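Restriction endonuclease R.BpuJI (Bacillus pumilus, PDB 2VLA) recognises its cognate DNA through the N-terminal domain described here, the full-length enzyme being a restriction endonuclease that probably cleaves DNA. Local coordinates at residues Phe111-Gln114 with Phe115-Met119; Pro139-Leu142 with Gln143-Thr147; Leu146-Asn150 with Asn151-Leu155; Gly173-Pro177 with Ile178-Glu182. All blocks are in the same frame, centred on the assembly; numbering follows the deposited sequence.

Interaction 1. Residues Phe111-Gln114 with Phe115-Met119; sequences FKFQ and FPNGM. With nucleotides of chain B.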
# COMPACT_ATOMS: atom_id res chain seq x y z
N PHE A 111 -4.32 -4.80 -5.38
CA PHE A 111 -5.10 -4.45 -6.58
C PHE A 111 -5.62 -3.02 -6.51
O PHE A 111 -5.66 -2.30 -7.55
CB PHE A 111 -6.23 -5.42 -6.76
CG PHE A 111 -7.00 -5.19 -8.03
CD1 PHE A 111 -6.48 -5.59 -9.27
CD2 PHE A 111 -8.19 -4.51 -8.01
CE1 PHE A 111 -7.17 -5.32 -10.46
CE2 PHE A 111 -8.88 -4.25 -9.20
CZ PHE A 111 -8.35 -4.67 -10.42
N LYS A 112 -6.07 -2.61 -5.33
CA LYS A 112 -6.71 -1.32 -5.12
C LYS A 112 -5.79 -0.17 -4.77
O LYS A 112 -6.16 1.00 -4.92
CB LYS A 112 -7.78 -1.44 -4.04
CG LYS A 112 -8.93 -2.36 -4.43
CD LYS A 112 -10.08 -1.63 -5.03
CE LYS A 112 -11.32 -2.52 -5.12
NZ LYS A 112 -12.23 -2.37 -3.93
N PHE A 113 -4.60 -0.47 -4.28
CA PHE A 113 -3.69 0.56 -3.82
C PHE A 113 -3.34 1.49 -4.98
O PHE A 113 -3.20 1.04 -6.13
CB PHE A 113 -2.40 -0.06 -3.21
CG PHE A 113 -2.02 0.49 -1.83
CD1 PHE A 113 -1.61 1.78 -1.65
CD2 PHE A 113 -2.05 -0.33 -0.74
CE1 PHE A 113 -1.23 2.24 -0.40
CE2 PHE A 113 -1.65 0.12 0.49
CZ PHE A 113 -1.25 1.39 0.66
N GLN A 114 -3.09 2.75 -4.66
CA GLN A 114 -2.61 3.70 -5.62
C GLN A 114 -2.01 4.87 -4.91
O GLN A 114 -2.23 5.04 -3.68
CB GLN A 114 -3.78 4.17 -6.49
CG GLN A 114 -4.93 4.68 -5.67
CD GLN A 114 -5.97 5.41 -6.52
OE1 GLN A 114 -6.76 4.78 -7.22
NE2 GLN A 114 -5.98 6.74 -6.45
N PHE A 115 -1.29 5.70 -5.66
CA PHE A 115 -0.94 7.05 -5.21
C PHE A 115 -1.50 8.02 -6.26
O PHE A 115 -1.44 7.74 -7.46
CB PHE A 115 0.56 7.25 -5.15
CG PHE A 115 1.30 6.30 -4.21
CD1 PHE A 115 1.05 6.28 -2.83
CD2 PHE A 115 2.26 5.46 -4.71
CE1 PHE A 115 1.81 5.44 -1.94
CE2 PHE A 115 3.02 4.61 -3.82
CZ PHE A 115 2.75 4.62 -2.45
N PRO A 116 -2.07 9.15 -5.82
CA PRO A 116 -2.33 9.51 -4.44
C PRO A 116 -3.46 8.71 -3.86
O PRO A 116 -4.14 7.98 -4.59
CB PRO A 116 -2.73 11.03 -4.52
CG PRO A 116 -2.44 11.44 -5.94
CD PRO A 116 -2.56 10.19 -6.75
N ASN A 117 -3.68 8.84 -2.56
CA ASN A 117 -4.76 8.17 -1.92
C ASN A 117 -5.25 8.91 -0.68
O ASN A 117 -4.66 9.93 -0.26
CB ASN A 117 -4.34 6.73 -1.57
CG ASN A 117 -3.18 6.69 -0.57
OD1 ASN A 117 -3.29 7.25 0.53
ND2 ASN A 117 -2.04 6.09 -0.98
N GLY A 118 -6.31 8.41 -0.08
CA GLY A 118 -6.89 9.02 1.11
C GLY A 118 -6.47 8.38 2.41
O GLY A 118 -7.10 8.60 3.44
N MET A 119 -5.39 7.61 2.38
CA MET A 119 -4.78 7.12 3.65
C MET A 119 -3.92 8.19 4.30
O MET A 119 -3.76 8.22 5.54
CB MET A 119 -3.94 5.88 3.40
CG MET A 119 -4.70 4.75 2.87
SD MET A 119 -3.79 3.27 2.99
CE MET A 119 -4.59 2.25 1.87
P DC B 5 -5.81 8.04 10.57
OP1 DC B 5 -7.25 7.80 10.31
OP2 DC B 5 -5.03 7.01 11.27
O5' DC B 5 -5.15 8.47 9.17
C5' DC B 5 -3.87 8.02 8.79
C4' DC B 5 -2.92 9.17 8.64
O4' DC B 5 -2.78 9.86 9.92
C3' DC B 5 -1.52 8.78 8.23
O3' DC B 5 -0.91 9.87 7.53
C2' DC B 5 -0.90 8.50 9.60
C1' DC B 5 -1.44 9.70 10.37
N1 DC B 5 -1.40 9.54 11.83
C2 DC B 5 -0.63 10.40 12.62
O2 DC B 5 -0.02 11.34 12.07
N3 DC B 5 -0.59 10.20 13.97
C4 DC B 5 -1.26 9.19 14.51
N4 DC B 5 -1.19 9.03 15.84
C5 DC B 5 -2.03 8.29 13.74
C6 DC B 5 -2.08 8.51 12.41

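Interaction 2. Residues Pro139-Leu142 with Gln143-Thr147; sequences PYIL and QVLLT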
# COMPACT_ATOMS: atom_id res chain seq x y z
N PRO A 139 0.35 -3.26 -9.68
CA PRO A 139 0.45 -3.64 -11.07
C PRO A 139 1.80 -3.26 -11.71
O PRO A 139 2.39 -4.06 -12.43
CB PRO A 139 -0.72 -2.89 -11.71
CG PRO A 139 -1.74 -2.84 -10.62
CD PRO A 139 -0.93 -2.60 -9.37
N TYR A 140 2.27 -2.06 -11.43
CA TYR A 140 3.48 -1.60 -12.03
C TYR A 140 4.70 -2.45 -11.60
O TYR A 140 5.51 -2.86 -12.42
CB TYR A 140 3.71 -0.11 -11.71
CG TYR A 140 4.75 0.52 -12.60
CD1 TYR A 140 6.08 0.45 -12.28
CD2 TYR A 140 4.40 1.15 -13.82
CE1 TYR A 140 7.03 0.97 -13.07
CE2 TYR A 140 5.35 1.68 -14.62
CZ TYR A 140 6.67 1.59 -14.26
OH TYR A 140 7.69 2.10 -15.02
N ILE A 141 4.83 -2.71 -10.29
CA ILE A 141 5.93 -3.54 -9.76
C ILE A 141 5.90 -4.92 -10.41
O ILE A 141 6.93 -5.44 -10.86
CB ILE A 141 5.85 -3.69 -8.22
CG1 ILE A 141 6.22 -2.38 -7.53
CG2 ILE A 141 6.78 -4.82 -7.73
CD1 ILE A 141 5.67 -2.28 -6.12
N LEU A 142 4.72 -5.52 -10.47
CA LEU A 142 4.60 -6.83 -11.05
C LEU A 142 5.04 -6.81 -12.55
O LEU A 142 5.73 -7.72 -13.00
CB LEU A 142 3.16 -7.31 -10.93
CG LEU A 142 2.75 -7.72 -9.49
CD1 LEU A 142 1.27 -8.06 -9.51
CD2 LEU A 142 3.61 -8.91 -8.94
N GLN A 143 4.65 -5.78 -13.30
CA GLN A 143 5.09 -5.70 -14.67
C GLN A 143 6.61 -5.49 -14.81
O GLN A 143 7.24 -6.05 -15.68
CB GLN A 143 4.34 -4.61 -15.42
CG GLN A 143 4.65 -4.54 -16.94
CD GLN A 143 4.11 -5.73 -17.70
OE1 GLN A 143 3.24 -6.43 -17.23
NE2 GLN A 143 4.53 -5.85 -18.94
N VAL A 144 7.19 -4.67 -13.92
CA VAL A 144 8.64 -4.50 -13.91
C VAL A 144 9.34 -5.87 -13.66
O VAL A 144 10.30 -6.22 -14.33
CB VAL A 144 9.06 -3.47 -12.83
CG1 VAL A 144 10.58 -3.54 -12.53
CG2 VAL A 144 8.67 -2.06 -13.24
N LEU A 145 8.81 -6.64 -12.71
CA LEU A 145 9.40 -7.95 -12.40
C LEU A 145 9.24 -8.93 -13.58
O LEU A 145 10.17 -9.69 -13.89
CB LEU A 145 8.77 -8.53 -11.13
CG LEU A 145 9.15 -7.80 -9.83
CD1 LEU A 145 8.28 -8.30 -8.70
CD2 LEU A 145 10.64 -7.99 -9.50
N LEU A 146 8.07 -8.91 -14.24
CA LEU A 146 7.87 -9.76 -15.43
C LEU A 146 8.87 -9.38 -16.51
O LEU A 146 9.48 -10.23 -17.13
CB LEU A 146 6.45 -9.62 -15.98
CG LEU A 146 5.35 -10.34 -15.21
CD1 LEU A 146 4.01 -9.83 -15.67
CD2 LEU A 146 5.44 -11.85 -15.37
N THR A 147 9.00 -8.08 -16.73
CA THR A 147 9.89 -7.56 -17.76
C THR A 147 11.36 -7.86 -17.45
O THR A 147 12.13 -8.22 -18.33
CB THR A 147 9.66 -6.05 -17.98
OG1 THR A 147 8.30 -5.84 -18.31
CG2 THR A 147 10.57 -5.47 -19.10

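Interaction 3. Residues Leu146-Asn150 with Asn151-Leu155; sequences LTADN and NNIQL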
# COMPACT_ATOMS: atom_id res chain seq x y z
N LEU A 146 8.07 -8.91 -14.24
CA LEU A 146 7.87 -9.76 -15.43
C LEU A 146 8.87 -9.38 -16.51
O LEU A 146 9.48 -10.23 -17.13
CB LEU A 146 6.45 -9.62 -15.98
CG LEU A 146 5.35 -10.34 -15.21
CD1 LEU A 146 4.01 -9.83 -15.67
CD2 LEU A 146 5.44 -11.85 -15.37
N THR A 147 9.00 -8.08 -16.73
CA THR A 147 9.89 -7.56 -17.76
C THR A 147 11.36 -7.86 -17.45
O THR A 147 12.13 -8.22 -18.33
CB THR A 147 9.66 -6.05 -17.98
OG1 THR A 147 8.30 -5.84 -18.31
CG2 THR A 147 10.57 -5.47 -19.10
N ALA A 148 11.74 -7.81 -16.16
CA ALA A 148 13.08 -8.24 -15.75
C ALA A 148 13.32 -9.71 -16.13
O ALA A 148 14.31 -10.04 -16.77
CB ALA A 148 13.26 -8.03 -14.23
N ASP A 149 12.38 -10.59 -15.78
CA ASP A 149 12.52 -12.00 -16.13
C ASP A 149 12.61 -12.20 -17.65
O ASP A 149 13.40 -13.01 -18.13
CB ASP A 149 11.36 -12.82 -15.57
CG ASP A 149 11.50 -13.13 -14.11
OD1 ASP A 149 12.61 -12.92 -13.56
OD2 ASP A 149 10.52 -13.60 -13.50
N ASN A 150 11.81 -11.44 -18.39
CA ASN A 150 11.80 -11.55 -19.85
C ASN A 150 13.14 -11.15 -20.46
O ASN A 150 13.48 -11.57 -21.57
CB ASN A 150 10.65 -10.71 -20.44
CG ASN A 150 9.30 -11.32 -20.17
OD1 ASN A 150 9.19 -12.50 -19.87
ND2 ASN A 150 8.25 -10.51 -20.26
N ASN A 151 13.87 -10.31 -19.74
CA ASN A 151 15.15 -9.83 -20.16
C ASN A 151 16.30 -10.48 -19.37
O ASN A 151 17.44 -9.99 -19.38
CB ASN A 151 15.21 -8.31 -20.03
CG ASN A 151 14.45 -7.62 -21.12
OD1 ASN A 151 14.99 -7.42 -22.20
ND2 ASN A 151 13.19 -7.31 -20.88
N ASN A 152 15.99 -11.58 -18.69
CA ASN A 152 17.00 -12.41 -18.05
C ASN A 152 17.86 -11.66 -17.02
O ASN A 152 19.06 -11.93 -16.88
CB ASN A 152 17.86 -13.08 -19.11
CG ASN A 152 17.04 -13.98 -20.03
OD1 ASN A 152 16.33 -14.86 -19.56
ND2 ASN A 152 17.08 -13.71 -21.35
N ILE A 153 17.22 -10.79 -16.24
CA ILE A 153 17.86 -10.23 -15.05
C ILE A 153 16.94 -10.34 -13.85
O ILE A 153 15.72 -10.58 -14.01
CB ILE A 153 18.32 -8.76 -15.23
CG1 ILE A 153 17.11 -7.83 -15.38
CG2 ILE A 153 19.26 -8.63 -16.43
CD1 ILE A 153 17.43 -6.38 -15.17
N GLN A 154 17.52 -10.24 -12.66
CA GLN A 154 16.73 -10.23 -11.46
C GLN A 154 17.03 -8.97 -10.66
O GLN A 154 18.11 -8.41 -10.78
CB GLN A 154 17.04 -11.47 -10.63
CG GLN A 154 16.65 -12.76 -11.34
CD GLN A 154 17.19 -13.98 -10.68
OE1 GLN A 154 18.40 -14.12 -10.49
NE2 GLN A 154 16.30 -14.90 -10.33
N LEU A 155 16.04 -8.50 -9.93
CA LEU A 155 16.12 -7.23 -9.23
C LEU A 155 16.20 -7.40 -7.73
O LEU A 155 15.58 -8.30 -7.16
CB LEU A 155 14.88 -6.38 -9.55
CG LEU A 155 14.60 -6.11 -11.02
CD1 LEU A 155 13.43 -5.19 -11.12
CD2 LEU A 155 15.82 -5.53 -11.65
O HOH W 1 13.22 -15.40 -19.57
O HOH W 2 13.13 -14.81 -11.29

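Interaction 4. Residues Gly173-Pro177 with Ile178-Glu182; sequences GKIKP and IEVIE. With NA (sodium ion), chain E.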
# COMPACT_ATOMS: atom_id res chain seq x y z
N GLY A 173 3.78 8.34 -13.45
CA GLY A 173 3.17 7.58 -14.54
C GLY A 173 3.75 7.92 -15.92
O GLY A 173 3.09 7.73 -16.92
N LYS A 174 5.00 8.36 -15.96
CA LYS A 174 5.63 8.78 -17.21
C LYS A 174 6.45 7.69 -17.89
O LYS A 174 6.86 7.84 -19.04
CB LYS A 174 6.53 9.98 -16.94
CG LYS A 174 5.75 11.26 -16.61
CD LYS A 174 6.70 12.39 -16.31
CE LYS A 174 5.97 13.64 -15.86
NZ LYS A 174 6.93 14.70 -15.40
N ILE A 175 6.73 6.60 -17.16
CA ILE A 175 7.78 5.67 -17.56
C ILE A 175 7.25 4.26 -17.76
O ILE A 175 6.57 3.72 -16.88
CB ILE A 175 8.88 5.60 -16.46
CG1 ILE A 175 9.39 7.01 -16.09
CG2 ILE A 175 10.02 4.69 -16.90
CD1 ILE A 175 10.01 7.79 -17.28
N LYS A 176 7.64 3.63 -18.87
CA LYS A 176 7.31 2.21 -19.13
C LYS A 176 8.29 1.26 -18.40
O LYS A 176 9.48 1.53 -18.31
CB LYS A 176 7.33 1.93 -20.62
CG LYS A 176 6.31 2.77 -21.40
CD LYS A 176 6.00 2.18 -22.75
CE LYS A 176 4.91 2.98 -23.47
NZ LYS A 176 3.54 2.74 -22.90
N PRO A 177 7.77 0.15 -17.87
CA PRO A 177 8.64 -0.83 -17.23
C PRO A 177 9.87 -1.21 -18.04
O PRO A 177 10.94 -1.30 -17.49
CB PRO A 177 7.71 -2.01 -17.01
CG PRO A 177 6.41 -1.36 -16.73
CD PRO A 177 6.36 -0.23 -17.74
N ILE A 178 9.76 -1.33 -19.35
CA ILE A 178 10.95 -1.68 -20.13
C ILE A 178 12.02 -0.58 -20.05
O ILE A 178 13.22 -0.88 -20.10
CB ILE A 178 10.62 -1.97 -21.64
CG1 ILE A 178 11.89 -2.47 -22.33
CG2 ILE A 178 10.02 -0.71 -22.36
CD1 ILE A 178 12.39 -3.84 -21.82
N GLU A 179 11.61 0.68 -19.95
CA GLU A 179 12.58 1.76 -19.73
C GLU A 179 13.36 1.60 -18.43
O GLU A 179 14.54 1.94 -18.37
CB GLU A 179 11.89 3.10 -19.72
CG GLU A 179 11.33 3.52 -21.01
CD GLU A 179 10.60 4.85 -20.90
OE1 GLU A 179 11.29 5.90 -20.84
OE2 GLU A 179 9.36 4.83 -20.79
N VAL A 180 12.68 1.15 -17.37
CA VAL A 180 13.31 0.94 -16.09
C VAL A 180 14.34 -0.18 -16.23
O VAL A 180 15.49 -0.04 -15.81
CB VAL A 180 12.27 0.57 -15.02
CG1 VAL A 180 12.97 0.19 -13.71
CG2 VAL A 180 11.32 1.74 -14.79
N ILE A 181 13.93 -1.28 -16.85
CA ILE A 181 14.79 -2.42 -17.01
C ILE A 181 16.02 -2.07 -17.86
O ILE A 181 17.14 -2.41 -17.52
CB ILE A 181 14.02 -3.59 -17.62
CG1 ILE A 181 12.96 -4.12 -16.60
CG2 ILE A 181 14.98 -4.69 -18.11
CD1 ILE A 181 13.48 -4.32 -15.18
N GLU A 182 15.81 -1.37 -18.95
CA GLU A 182 16.94 -0.98 -19.81
C GLU A 182 17.94 -0.08 -19.06
O GLU A 182 19.16 -0.24 -19.18
CB GLU A 182 16.43 -0.31 -21.09
CG GLU A 182 15.77 -1.30 -22.06
CD GLU A 182 15.05 -0.64 -23.25
OE1 GLU A 182 14.77 0.58 -23.21
OE2 GLU A 182 14.73 -1.36 -24.22
NA NA E . 0.98 6.98 -18.19
O HOH W 3 7.38 6.51 -21.36

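Interaction 1. Residues Phe111-Gln114 with Phe115-Met119
Asn117 folds back on Gln114 past the end of helix 102-112, and with Met119 it forms an Asx turn. Followed outward, its CB lies 3.4 Å from Gln114 O. CG sits between its own backbone N and carbonyl carbon (chi1 63°), which brings the amide round to that same oxygen. At the tip, ND2 donates to Gln114 O at 2.9 Å in a nearly straight bond lying in the plane of the amide, while OD1 accepts from Met119 N at 2.8 Å. With an alanine here, Gln114 O and Met119 N would probably lose these partners and free the turn to open.

The extended chain of Gln114 carries NE2 to Pro116 O, 2.9 Å away and nearly straight, spanning the cis peptide before Pro116. The same NE2 bonds Phe253 O. Trp273 of helix 263-278 touches both Gln114 and Asn117, tying the buried loop to the C-terminal helix. Met119 O comes within 3.3 Å of C5' of nucleotide DC5 of chain B, so the loop runs beside that sugar. Met119 CE lies over one face of the Phe113 ring, 4.0 Å from its centroid, a CH-pi contact.

Interaction 2. Residues Pro139-Leu142 with Gln143-Thr147
Gln143 opens the second turn of helix 137-150 considered here by giving its backbone N to Pro139 O, 3.0 Å away. Its CB rests near the same carbonyl, and the chain beyond bends off toward Pro177 and Trp247.

Val144 comes next, its N bonded to Tyr140 O at 2.9 Å. Its CG2 presses obliquely against the tyrosine ring, 3.4 Å from Tyr140 CE1. Tyr140 has CG anti to its own N (chi1 -165°), which swings the ring along the helix to meet that methyl group, while its OH reaches Ile175 O in the loop before helix 177-189.

Leu145 N follows with a bond to Ile141 O. The two side chains run alongside each other in the same direction, CG2 of Ile141 3.9 Å from CD1 of Leu145, and Leu145 goes on to touch Val230 and Leu232 of strand 230-232.

Thr147 closes the walk: OG1 donates to Gln143 O at 2.8 Å, and its N donates to the same oxygen from the opposite face of the carbonyl plane. With the hydroxyl bonded to its own helix, Thr147 offers its methyl group to Ile178 and Ile181 of helix 177-189.

Interaction 3. Residues Leu146-Asn150 with Asn151-Leu155
Thr147 O, in the last turn of helix 137-150, is gripped twice by Asn151. Asn151 ND2 makes the stronger bond to Thr147 O, 2.9 Å long with a nearly straight N-H (168°); the oxygen lies in the plane of the amide, although the donor is tilted from the carbonyl plane. Asn151 N adds a weak bond at 3.1 Å to Thr147 O. Having CG beside its own N and opposite the carbonyl carbon (chi1 -76°), Asn151 turns its amide back along the helix, where ND2 also runs 3.7 Å from Thr147 CG2. The two side chains lie side by side and point the same way, with Ile178 of helix 177-189 covering both.

One carbonyl further on, Ala148 O takes Ile153 N at 3.1 Å in an almost straight bond, the donor standing above the carbonyl plane, and a weak second one from Asn151 N. Asp149 O accepts from Asn152 N, 3.0 Å away, and from a water that also donates to Asn152 OD1. The Asp149 carboxylate is held through OD2 by Tyr234 OH.

Beneath these bonds, Ala148 CB fills the inside of the bend, 4.0 Å from both Ile153 CG1 and Leu155 CG. Asn152, with its positive phi of 58°, is the C-prime residue. Its bond to Asp149 O, together with that of Ile153 N to Ala148 O, makes the Schellman motif that terminates an alpha-helix.

Interaction 4. Residues Gly173-Pro177 with Ile178-Glu182
The Glu179 carboxylate is the flat group here, and Ile175 CG2 stands over one of its faces, 4.0 Å from CD. From that same side Lys176 N comes in above the carboxylate plane to meet OE2, a bond of 2.8 Å that is nearly straight (171°). A water that also donates to Lys174 O reaches OE2 from slightly beyond the plane on the other side, and OE1 turns to Met1 N of the chain terminus. CG opposite the carbonyl carbon (chi1 -68°), with the rest of the chain extended, carries the carboxylate back past the start of helix 177-189. Were an alanine here, Lys176 N and the water would probably be left without this acceptor, and Met1 N without its partner.

Below the carboxylate stem, Ile175 CG2 packs 3.7 Å from Glu179 CB and 3.9 Å from Val180 CG2. Lys176 O accepts weakly from Glu179 N and Val180 N, and Pro177 O takes Ile181 N at 3.1 Å. Behind, Gly173 ends the preceding helix in a Schellman motif and lends its O to the sodium ion at 2.6 Å; Gly173, Ile175 and Lys176 also line the pocket of the bound polyether.

With Lys176 as N-cap, the Glu179 bond is one half of a capping box, and the Ile175-Val180 pair spans it as a hydrophobic staple, both hallmarks of a helix N terminus.

Along the chain, interaction 1 comes first: it closes the loop after helix 102-112, beside the DNA, and touches none of the others. Interaction 2 is the middle of helix 137-150, and interaction 3 takes over on its shared residues Leu146 and Thr147 to end that helix; Leu155, past the turn, folds back onto Val144. Interaction 4 follows in series and starts helix 177-189. None nests inside another. Interaction 4 lies against both of its predecessors, with Tyr140, Gln143, Thr147 and Ala148 facing it from helix 137-150. The last three contacts thus pin helix 137-150 to helix 177-189 on one side of the domain.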